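Local coordinates for protein dipeptidase (Streptococcus thermophilus, PDB 3PEB) that is probably a manganese-dependent hydrolase of the peptidase M24B family, represented here by its N-terminal creatinase/prolidase-type domain alone, at residues N17-A22 with I99-F104; A93-P98 with T117-R122. All coordinates share one frame; numbering follows the deposited sequence.

Interaction 1: residues N17-A22 with I99-F104; sequences NKSGLA and IIYAEF
With its hydroxyl turned away from its own nitrogen (chi1 173°), S19 sets OG against the carbonyl of I99, while Y101, whose CG lies beside its backbone N (chi1 -86°), swings its ring back along the segment 17-22 toward S19 and N17. S19 OG donates to I99 O at 2.6 Å, approaching from well above the carbonyl plane. The same carbonyl receives a weak bond from G20 N. S19 also lies at the edge of the Y101 ring: its CB is in the ring plane, 3.5 Å from Y101 CD1. Farther along the ring, the CB of N17 comes 3.6 Å from Y101 OH, and the two side chains cross nearly at right angles; the amide of N17 itself is tied by ND2 to F13 O. A water links N17 O to Y101 OH, and a second one joins K18 O to I99 N. Beyond S19 along the chain, parallel strand pairing takes over, and Y101 N donates to L21 O at 2.9 Å, almost straight at 165°. The CD1 of I99 rests 3.7 Å from K18 O, beside the turn where K18, with positive phi, closes helix 6-16 in a Schellman motif. Helix end and first strand are thus joined to strand 96-102 of the creatinase/prolidase N-terminal domain. S19 OG, interposed between I99 O and L21 N, which gives it a weak bond, appears to replace a direct backbone bond, and two waters supply further polar links between the helix exit and strand 96-102.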
ATOM      1  N   ASN A  17      12.943   1.588 -11.511  1.00 32.16           N
ATOM      2  CA  ASN A  17      12.089   2.635 -12.091  1.00 32.42           C
ATOM      3  C   ASN A  17      12.128   3.963 -11.328  1.00 32.11           C
ATOM      4  O   ASN A  17      11.289   4.840 -11.558  1.00 31.99           O
ATOM      5  CB  ASN A  17      10.662   2.091 -12.226  1.00 31.24           C
ATOM      6  CG  ASN A  17      10.555   1.024 -13.300  1.00 33.46           C
ATOM      7  OD1 ASN A  17      10.578   1.345 -14.479  1.00 36.85           O
ATOM      8  ND2 ASN A  17      10.497  -0.253 -12.903  1.00 34.79           N
ATOM      9  N   LYS A  18      13.116   4.103 -10.437  1.00 32.33           N
ATOM     10  CA  LYS A  18      13.378   5.354  -9.692  1.00 33.49           C
ATOM     11  C   LYS A  18      12.199   5.826  -8.851  1.00 31.98           C
ATOM     12  O   LYS A  18      11.940   7.024  -8.677  1.00 33.48           O
ATOM     13  CB  LYS A  18      13.886   6.431 -10.642  1.00 36.68           C
ATOM     14  CG  LYS A  18      15.194   6.007 -11.322  1.00 40.57           C
ATOM     15  CD  LYS A  18      15.883   7.171 -12.023  1.00 47.49           C
ATOM     16  CE  LYS A  18      16.793   6.693 -13.163  1.00 53.46           C
ATOM     17  NZ  LYS A  18      17.593   5.465 -12.827  1.00 55.89           N
ATOM     18  N   SER A  19      11.487   4.846  -8.313  1.00 29.66           N
ATOM     19  CA  SER A  19      10.348   5.079  -7.457  1.00 27.64           C
ATOM     20  C   SER A  19      10.607   4.680  -6.030  1.00 27.30           C
ATOM     21  O   SER A  19      11.098   3.579  -5.757  1.00 27.29           O
ATOM     22  CB  SER A  19       9.141   4.281  -7.978  1.00 27.17           C
ATOM     23  OG  SER A  19       8.050   4.359  -7.083  1.00 26.05           O
ATOM     24  N   GLY A  20      10.207   5.544  -5.095  1.00 26.92           N
ATOM     25  CA  GLY A  20      10.417   5.275  -3.681  1.00 25.72           C
ATOM     26  C   GLY A  20       9.317   4.480  -2.994  1.00 24.80           C
ATOM     27  O   GLY A  20       9.477   4.086  -1.836  1.00 23.75           O
ATOM     28  N   LEU A  21       8.213   4.216  -3.688  1.00 23.73           N
ATOM     29  CA  LEU A  21       7.060   3.632  -3.034  1.00 23.19           C
ATOM     30  C   LEU A  21       6.074   2.985  -3.990  1.00 23.39           C
ATOM     31  O   LEU A  21       5.718   3.583  -5.031  1.00 23.88           O
ATOM     32  CB  LEU A  21       6.311   4.713  -2.240  1.00 23.38           C
ATOM     33  CG  LEU A  21       4.984   4.305  -1.539  1.00 22.10           C
ATOM     34  CD1 LEU A  21       5.186   3.319  -0.380  1.00 23.02           C
ATOM     35  CD2 LEU A  21       4.260   5.569  -1.013  1.00 22.29           C
ATOM     36  N   ALA A  22       5.622   1.779  -3.633  1.00 22.60           N
ATOM     37  CA  ALA A  22       4.426   1.188  -4.255  1.00 22.32           C
ATOM     38  C   ALA A  22       3.274   1.225  -3.249  1.00 21.99           C
ATOM     39  O   ALA A  22       3.432   0.838  -2.083  1.00 22.03           O
ATOM     40  CB  ALA A  22       4.662  -0.293  -4.715  1.00 22.28           C
ATOM     41  N   ILE A  99       8.177   9.658  -7.473  1.00 31.79           N
ATOM     42  CA  ILE A  99       7.439   8.735  -8.320  1.00 30.07           C
ATOM     43  C   ILE A  99       6.848   7.619  -7.470  1.00 28.43           C
ATOM     44  O   ILE A  99       7.578   6.919  -6.738  1.00 26.92           O
ATOM     45  CB  ILE A  99       8.327   8.133  -9.420  1.00 30.84           C
ATOM     46  CG1 ILE A  99       8.969   9.234 -10.275  1.00 34.22           C
ATOM     47  CG2 ILE A  99       7.510   7.166 -10.265  1.00 29.70           C
ATOM     48  CD1 ILE A  99      10.007   8.753 -11.255  1.00 36.16           C
ATOM     49  N   ILE A 100       5.524   7.466  -7.543  1.00 26.60           N
ATOM     50  CA  ILE A 100       4.815   6.480  -6.749  1.00 25.57           C
ATOM     51  C   ILE A 100       4.076   5.530  -7.664  1.00 24.94           C
ATOM     52  O   ILE A 100       3.352   5.981  -8.564  1.00 25.76           O
ATOM     53  CB  ILE A 100       3.816   7.154  -5.799  1.00 25.57           C
ATOM     54  CG1 ILE A 100       4.551   8.105  -4.853  1.00 28.10           C
ATOM     55  CG2 ILE A 100       2.994   6.116  -5.008  1.00 24.62           C
ATOM     56  CD1 ILE A 100       3.639   8.973  -4.021  1.00 28.31           C
ATOM     57  N   TYR A 101       4.229   4.220  -7.438  1.00 24.00           N
ATOM     58  CA  TYR A 101       3.507   3.232  -8.229  1.00 24.09           C
ATOM     59  C   TYR A 101       2.221   2.818  -7.505  1.00 23.52           C
ATOM     60  O   TYR A 101       2.230   2.611  -6.312  1.00 24.08           O
ATOM     61  CB  TYR A 101       4.374   2.007  -8.559  1.00 24.43           C
ATOM     62  CG  TYR A 101       5.198   2.235  -9.803  1.00 26.22           C
ATOM     63  CD1 TYR A 101       6.398   2.933  -9.740  1.00 27.24           C
ATOM     64  CD2 TYR A 101       4.743   1.803 -11.050  1.00 27.15           C
ATOM     65  CE1 TYR A 101       7.134   3.182 -10.887  1.00 29.51           C
ATOM     66  CE2 TYR A 101       5.463   2.036 -12.196  1.00 28.29           C
ATOM     67  CZ  TYR A 101       6.669   2.728 -12.113  1.00 29.05           C
ATOM     68  OH  TYR A 101       7.378   2.975 -13.247  1.00 29.74           O
ATOM     69  N   ALA A 102       1.130   2.680  -8.256  1.00 23.56           N
ATOM     70  CA  ALA A 102      -0.152   2.256  -7.697  1.00 22.95           C
ATOM     71  C   ALA A 102      -0.902   1.422  -8.724  1.00 23.31           C
ATOM     72  O   ALA A 102      -0.573   1.429  -9.921  1.00 24.28           O
ATOM     73  CB  ALA A 102      -0.988   3.479  -7.230  1.00 23.09           C
ATOM     74  N   GLU A 103      -1.887   0.658  -8.261  1.00 22.55           N
ATOM     75  CA  GLU A 103      -2.565  -0.278  -9.148  1.00 23.15           C
ATOM     76  C   GLU A 103      -3.758   0.414  -9.817  1.00 24.20           C
ATOM     77  O   GLU A 103      -4.841   0.441  -9.247  1.00 24.07           O
ATOM     78  CB  GLU A 103      -3.047  -1.501  -8.381  1.00 22.44           C
ATOM     79  CG  GLU A 103      -1.925  -2.304  -7.708  1.00 23.69           C
ATOM     80  CD  GLU A 103      -2.469  -3.461  -6.912  1.00 24.40           C
ATOM     81  OE1 GLU A 103      -2.816  -3.221  -5.729  1.00 23.98           O
ATOM     82  OE2 GLU A 103      -2.585  -4.592  -7.476  1.00 25.72           O
ATOM     83  N   PHE A 104      -3.549   0.911 -11.026  1.00 25.48           N
ATOM     84  CA  PHE A 104      -4.558   1.746 -11.706  1.00 26.62           C
ATOM     85  C   PHE A 104      -5.801   0.966 -12.107  1.00 28.30           C
ATOM     86  O   PHE A 104      -6.855   1.570 -12.263  1.00 28.75           O
ATOM     87  CB  PHE A 104      -3.989   2.418 -12.948  1.00 28.07           C
ATOM     88  CG  PHE A 104      -3.040   3.585 -12.675  1.00 28.58           C
ATOM     89  CD1 PHE A 104      -2.596   3.919 -11.400  1.00 29.15           C
ATOM     90  CD2 PHE A 104      -2.587   4.346 -13.754  1.00 31.64           C
ATOM     91  CE1 PHE A 104      -1.720   4.992 -11.219  1.00 29.92           C
ATOM     92  CE2 PHE A 104      -1.719   5.396 -13.574  1.00 31.47           C
ATOM     93  CZ  PHE A 104      -1.264   5.707 -12.315  1.00 29.78           C
TER
HETATM   94  O   HOH W   1       9.198   5.204 -13.313  1.00 45.01           O
HETATM   95  O   HOH W   2      10.619   8.417  -6.387  1.00 30.47           O

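Interaction 2: residues A93-P98 with T117-R122; sequences ASTDIP and TVFEGR. With NA (sodium ion), chain M; EDO (1,2-ethanediol), chain H.
T95 packs against V118 and F119 where strand 96-102 begins beside the exit of helix 109-118. From its backbone outward, CB of T95 lies 3.6 Å from V118 O and 3.9 Å from F119 CD1. At the branch, CG2 points to the CG1 of V118, 3.9 Å away, the two side chains crossing at about a right angle. The other branch, OG1, stands between the backbone N and the carbonyl carbon (chi1 60°); it is hydrogen-bonded to K89 NZ and to a water that also lies within bonding distance of V118 O and D96 OD2. An ethanediol, probably from the crystallisation liquor, lies close to both branches. The F119 ring, with CG beside its backbone N, is directed toward the strand, where CD1 meets I97 CD1 at 4.1 Å; the two side chains run alongside each other, and V118 CG1 sits over one ring face, offset toward the rim. Beyond the side chains the backbones pair in parallel: E120 N donates to T95 O and I97 N to E120 O, both at 3.2 Å. R122 N then reaches P98 O at 2.9 Å, nearly straight at 172° although it comes from above the carbonyl plane. F119 O, turned from this pairing, binds a sodium ion at 2.3 Å together with Q116 O and three waters; one of these waters donates to E120 OE1 and another to G121 O. Such parallel pairing of a strand with the segment that follows the returning helix is typical of a beta-alpha-beta unit, formed here by strand 96-102, helix 109-118 and strand 122-125.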
ATOM      1  N   ALA A  93       5.951   8.300   7.981  1.00 38.86           N
ATOM      2  CA  ALA A  93       7.014   9.323   8.003  1.00 40.21           C
ATOM      3  C   ALA A  93       7.265   9.946   6.643  1.00 39.63           C
ATOM      4  O   ALA A  93       7.529  11.162   6.526  1.00 41.51           O
ATOM      5  CB  ALA A  93       8.312   8.728   8.526  1.00 42.74           C
ATOM      6  N   SER A  94       7.181   9.137   5.596  1.00 36.16           N
ATOM      7  CA  SER A  94       7.558   9.626   4.305  1.00 35.83           C
ATOM      8  C   SER A  94       6.353   9.649   3.357  1.00 33.50           C
ATOM      9  O   SER A  94       5.845   8.601   2.973  1.00 30.39           O
ATOM     10  CB  SER A  94       8.645   8.757   3.730  1.00 35.77           C
ATOM     11  OG  SER A  94       9.005   9.222   2.452  1.00 37.88           O
ATOM     12  N   THR A  95       5.946  10.852   2.971  1.00 33.27           N
ATOM     13  CA  THR A  95       4.882  11.024   1.991  1.00 33.27           C
ATOM     14  C   THR A  95       5.289  11.923   0.819  1.00 35.30           C
ATOM     15  O   THR A  95       4.473  12.199  -0.036  1.00 35.49           O
ATOM     16  CB  THR A  95       3.628  11.577   2.662  1.00 33.49           C
ATOM     17  OG1 THR A  95       3.928  12.841   3.262  1.00 34.61           O
ATOM     18  CG2 THR A  95       3.103  10.595   3.732  1.00 31.53           C
ATOM     19  N   ASP A  96       6.541  12.371   0.783  1.00 37.52           N
ATOM     20  CA  ASP A  96       7.062  13.120  -0.358  0.50 38.99           C
ATOM     21  C   ASP A  96       7.989  12.205  -1.148  1.00 38.37           C
ATOM     22  O   ASP A  96       9.156  11.996  -0.788  1.00 38.73           O
ATOM     23  CB  ASP A  96       7.794  14.382   0.093  0.50 41.41           C
ATOM     24  CG  ASP A  96       6.852  15.419   0.670  0.50 44.37           C
ATOM     25  OD1 ASP A  96       6.718  16.506   0.065  0.50 49.72           O
ATOM     26  OD2 ASP A  96       6.235  15.141   1.721  0.50 47.88           O
ATOM     27  N   ILE A  97       7.442  11.625  -2.209  1.00 36.35           N
ATOM     28  CA  ILE A  97       8.130  10.625  -3.011  1.00 35.16           C
ATOM     29  C   ILE A  97       7.889  11.027  -4.440  1.00 34.74           C
ATOM     30  O   ILE A  97       6.745  11.052  -4.871  1.00 35.24           O
ATOM     31  CB  ILE A  97       7.558   9.232  -2.744  1.00 33.93           C
ATOM     32  CG1 ILE A  97       7.728   8.850  -1.271  1.00 36.50           C
ATOM     33  CG2 ILE A  97       8.199   8.164  -3.626  1.00 32.11           C
ATOM     34  CD1 ILE A  97       6.525   8.252  -0.734  1.00 37.51           C
ATOM     35  N   PRO A  98       8.952  11.343  -5.189  1.00 34.97           N
ATOM     36  CA  PRO A  98       8.747  11.848  -6.538  1.00 35.18           C
ATOM     37  C   PRO A  98       7.944  10.967  -7.493  1.00 33.34           C
ATOM     38  O   PRO A  98       7.130  11.487  -8.253  1.00 32.26           O
ATOM     39  CB  PRO A  98      10.163  12.043  -7.054  1.00 36.50           C
ATOM     40  CG  PRO A  98      10.953  12.357  -5.841  1.00 37.84           C
ATOM     41  CD  PRO A  98      10.350  11.518  -4.747  1.00 36.42           C
ATOM     42  N   THR A 117      -4.245  13.566  -1.764  1.00 29.70           N
ATOM     43  CA  THR A 117      -4.220  14.548  -0.678  1.00 31.93           C
ATOM     44  C   THR A 117      -3.077  14.253   0.329  1.00 31.22           C
ATOM     45  O   THR A 117      -2.676  15.141   1.074  1.00 33.37           O
ATOM     46  CB  THR A 117      -5.536  14.668   0.104  1.00 31.60           C
ATOM     47  OG1 THR A 117      -5.791  13.458   0.817  1.00 30.99           O
ATOM     48  CG2 THR A 117      -6.732  15.027  -0.822  1.00 34.07           C
ATOM     49  N   VAL A 118      -2.609  13.010   0.359  1.00 29.74           N
ATOM     50  CA  VAL A 118      -1.557  12.567   1.287  1.00 29.10           C
ATOM     51  C   VAL A 118      -0.170  12.718   0.639  1.00 29.78           C
ATOM     52  O   VAL A 118       0.764  13.251   1.244  1.00 30.76           O
ATOM     53  CB  VAL A 118      -1.813  11.111   1.708  1.00 27.89           C
ATOM     54  CG1 VAL A 118      -0.682  10.557   2.619  1.00 26.62           C
ATOM     55  CG2 VAL A 118      -3.168  10.967   2.430  1.00 29.14           C
ATOM     56  N   PHE A 119      -0.035  12.222  -0.588  1.00 29.47           N
ATOM     57  CA  PHE A 119       1.257  12.097  -1.251  1.00 31.20           C
ATOM     58  C   PHE A 119       1.517  13.172  -2.254  1.00 34.79           C
ATOM     59  O   PHE A 119       0.668  13.452  -3.098  1.00 34.50           O
ATOM     60  CB  PHE A 119       1.374  10.735  -1.938  1.00 29.80           C
ATOM     61  CG  PHE A 119       1.386   9.595  -0.973  1.00 26.76           C
ATOM     62  CD1 PHE A 119       2.561   9.229  -0.317  1.00 27.36           C
ATOM     63  CD2 PHE A 119       0.217   8.939  -0.645  1.00 25.15           C
ATOM     64  CE1 PHE A 119       2.558   8.207   0.586  1.00 24.36           C
ATOM     65  CE2 PHE A 119       0.206   7.905   0.278  1.00 24.63           C
ATOM     66  CZ  PHE A 119       1.367   7.535   0.904  1.00 23.63           C
ATOM     67  N   GLU A 120       2.700  13.758  -2.132  1.00 37.58           N
ATOM     68  CA  GLU A 120       3.235  14.692  -3.099  1.00 41.24           C
ATOM     69  C   GLU A 120       4.119  13.872  -4.030  1.00 40.41           C
ATOM     70  O   GLU A 120       5.185  13.348  -3.604  1.00 41.87           O
ATOM     71  CB  GLU A 120       4.077  15.766  -2.399  1.00 42.99           C
ATOM     72  CG  GLU A 120       4.679  16.827  -3.338  1.00 49.26           C
ATOM     73  CD  GLU A 120       3.666  17.866  -3.819  1.00 55.39           C
ATOM     74  OE1 GLU A 120       2.474  17.812  -3.417  1.00 58.66           O
ATOM     75  OE2 GLU A 120       4.082  18.748  -4.602  1.00 62.53           O
ATOM     76  N   GLY A 121       3.659  13.719  -5.261  1.00 39.37           N
ATOM     77  CA  GLY A 121       4.440  13.093  -6.312  1.00 38.83           C
ATOM     78  C   GLY A 121       3.592  12.621  -7.474  1.00 38.21           C
ATOM     79  O   GLY A 121       2.364  12.773  -7.475  1.00 39.03           O
ATOM     80  N   ARG A 122       4.272  12.034  -8.447  1.00 36.93           N
ATOM     81  CA  ARG A 122       3.697  11.578  -9.691  1.00 37.07           C
ATOM     82  C   ARG A 122       3.386  10.098  -9.585  1.00 33.92           C
ATOM     83  O   ARG A 122       4.239   9.304  -9.157  1.00 31.80           O
ATOM     84  CB  ARG A 122       4.711  11.784 -10.826  1.00 39.29           C
ATOM     85  CG  ARG A 122       4.178  11.338 -12.165  1.00 44.59           C
ATOM     86  CD  ARG A 122       5.069  11.759 -13.307  1.00 50.88           C
ATOM     87  NE  ARG A 122       6.094  10.755 -13.594  1.00 53.79           N
ATOM     88  CZ  ARG A 122       7.403  10.922 -13.431  1.00 57.32           C
ATOM     89  NH1 ARG A 122       7.904  12.064 -12.965  1.00 60.28           N
ATOM     90  NH2 ARG A 122       8.227   9.931 -13.751  1.00 58.52           N
TER
HETATM   91 NA    NA M 146      -0.522  15.028  -4.314  1.00 50.11          NA
HETATM   92  C1  EDO H 141       4.457  13.514   6.284  1.00 65.37           C
HETATM   93  O1  EDO H 141       5.700  13.293   5.608  1.00 67.65           O
HETATM   94  C2  EDO H 141       3.915  12.171   6.740  1.00 64.64           C
HETATM   95  O2  EDO H 141       3.644  12.129   8.153  1.00 62.30           O
HETATM   96  O   HOH W   3       3.305  14.915   1.225  1.00 58.48           O
HETATM   97  O   HOH W   4      -0.039  16.626  -2.389  1.00 47.53           O
HETATM   98  O   HOH W   5      -0.126  13.415  -6.078  1.00 43.64           O
HETATM   99  O   HOH W   6      -1.896  16.652  -5.299  1.00 49.51           O

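In the fold
From the N terminus, the chain leaves helix 6-16 through segment 17-22 and enters strand 21-24; interaction 1 closes a long loop when residues 99-104 return beside it, after 76 intervening residues of mixed helix and strand. Interaction 2 closes a much shorter one, from 93-98 through helix 109-118 to 117-122. The two loops cross, since 93-98 falls within the span closed by interaction 1 and 117-122 beyond it. Both use strand 96-102, which lies between 21-24 and 122-125 in the mixed sheet. The contacts also meet directly: L21 CD2 packs on I97 CD1 and on F119 CE1, uniting the first strand with the beta-alpha-beta unit.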